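Local coordinates for peroxide stress regulator PerR, FUR family (Streptococcus pyogenes, PDB 4I7H), which probably senses peroxide stress and regulates transcription of the genes that answer it, as a dimeric, metal-binding member of the FUR family, at residues C107-D112 against C144-A149. Numbering follows the deposited sequence.
With ZN (zinc ion), chain E.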
# COMPACT_ATOMS: atom_id res chain seq x y z
N CYS B 107 -9.98 -20.33 9.76
CA CYS B 107 -9.84 -21.64 9.11
C CYS B 107 -8.52 -21.83 8.35
O CYS B 107 -8.28 -22.89 7.77
CB CYS B 107 -11.01 -21.91 8.17
SG CYS B 107 -10.89 -21.17 6.51
N GLY B 108 -7.68 -20.79 8.33
CA GLY B 108 -6.37 -20.90 7.68
C GLY B 108 -6.40 -21.02 6.17
O GLY B 108 -5.35 -21.25 5.54
N LYS B 109 -7.58 -20.86 5.56
CA LYS B 109 -7.68 -20.89 4.09
C LYS B 109 -6.99 -19.67 3.45
O LYS B 109 -7.13 -18.54 3.93
CB LYS B 109 -9.13 -20.90 3.65
CG LYS B 109 -9.30 -20.81 2.13
CD LYS B 109 -10.73 -20.39 1.78
CE LYS B 109 -11.74 -21.16 2.62
NZ LYS B 109 -13.00 -20.37 2.77
N ILE B 110 -6.29 -19.91 2.35
CA ILE B 110 -5.51 -18.86 1.70
C ILE B 110 -6.07 -18.48 0.33
O ILE B 110 -6.48 -19.34 -0.44
CB ILE B 110 -4.02 -19.27 1.61
CG1 ILE B 110 -3.44 -19.28 3.02
CG2 ILE B 110 -3.21 -18.31 0.73
CD1 ILE B 110 -2.14 -20.00 3.14
N ALA B 111 -6.11 -17.18 0.07
CA ALA B 111 -6.54 -16.66 -1.23
C ALA B 111 -5.50 -15.63 -1.66
O ALA B 111 -4.77 -15.09 -0.82
CB ALA B 111 -7.89 -16.00 -1.12
N ASP B 112 -5.44 -15.35 -2.95
CA ASP B 112 -4.50 -14.35 -3.42
C ASP B 112 -5.22 -13.20 -4.12
O ASP B 112 -6.37 -13.33 -4.58
CB ASP B 112 -3.44 -14.96 -4.34
CG ASP B 112 -4.05 -15.65 -5.54
OD1 ASP B 112 -4.36 -16.86 -5.43
OD2 ASP B 112 -4.23 -14.99 -6.59
N CYS B 144 -12.25 -15.27 5.97
CA CYS B 144 -12.73 -15.61 4.64
C CYS B 144 -14.26 -15.54 4.63
O CYS B 144 -14.90 -15.61 5.69
CB CYS B 144 -12.23 -17.00 4.22
SG CYS B 144 -13.20 -18.35 4.91
N PRO B 145 -14.86 -15.38 3.43
CA PRO B 145 -16.31 -15.25 3.31
C PRO B 145 -17.07 -16.38 4.02
O PRO B 145 -18.05 -16.09 4.72
CB PRO B 145 -16.55 -15.32 1.80
CG PRO B 145 -15.27 -14.76 1.20
CD PRO B 145 -14.17 -15.24 2.13
N ASP B 146 -16.62 -17.62 3.88
CA ASP B 146 -17.28 -18.74 4.55
C ASP B 146 -17.26 -18.64 6.07
O ASP B 146 -18.22 -19.03 6.73
CB ASP B 146 -16.70 -20.08 4.09
CG ASP B 146 -17.05 -20.41 2.66
OD1 ASP B 146 -17.98 -19.76 2.13
OD2 ASP B 146 -16.41 -21.30 2.07
N CYS B 147 -16.18 -18.10 6.63
CA CYS B 147 -16.10 -17.93 8.07
C CYS B 147 -16.86 -16.69 8.54
O CYS B 147 -17.19 -16.57 9.72
CB CYS B 147 -14.64 -17.92 8.56
SG CYS B 147 -13.86 -19.56 8.66
N GLN B 148 -17.15 -15.76 7.63
CA GLN B 148 -18.01 -14.63 7.96
C GLN B 148 -19.45 -15.12 8.15
O GLN B 148 -20.27 -14.46 8.80
CB GLN B 148 -17.93 -13.55 6.89
CG GLN B 148 -16.59 -12.84 6.86
CD GLN B 148 -16.46 -11.90 5.69
OE1 GLN B 148 -17.30 -11.01 5.50
NE2 GLN B 148 -15.43 -12.12 4.86
N ALA B 149 -19.75 -16.29 7.59
CA ALA B 149 -21.05 -16.92 7.75
C ALA B 149 -20.98 -18.09 8.74
O ALA B 149 -20.68 -17.91 9.93
CB ALA B 149 -21.57 -17.40 6.41
ZN ZN E . -12.06 -19.02 6.99
O HOH W 1 -14.72 -18.58 1.60
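A zinc ion holds Cys-107 to Cys-144 and Cys-147. Each of the three SG atoms lies 2.5 Å from the zinc, and Cys-104, at the end of strand 98-104, supplies the fourth sulfur. The thiolates of Cys-107 and Cys-144 are tucked between their own backbone N and carbonyl carbon (chi1 83° and 81°), whereas that of Cys-147 swings anti to its carbonyl carbon (chi1 -78°) and comes in from the weakly bonded helix 145-148, at whose N-cap Cys-144 sits. A weak capping bond from Cys-147 N to Cys-144 SG is likely, though that sulfur is less surely placed. Beside the metal, CB of Cys-107 packs against SG of Cys-147 at 3.7 Å. Lys-109 N donates a weak bond to the zinc-bound SG of Cys-107 over 3.5 Å, which would probably help to spread the negative charge of the thiolate site. The Lys-109 side chain bends at chi3, bringing its ammonium group toward the start of the helix. The Lys-109 and Asp-146 side chains cross at about a right angle; their long salt bridge, NZ to OD2 3.6 Å, is doubtful because NZ is modelled too close to a neighbour. A water that accepts from Asp-146 N also accepts from Lys-109 NZ as modelled, at 2.7 Å, and may link the lysine to the first turn. Tyr-131 of the second subunit hydrogen-bonds to Lys-109 O and packs on Cys-144. Two CxxC pairs closing round one zinc are consistent with the structural four-cysteine zinc site of PerR and many other FUR-family regulators.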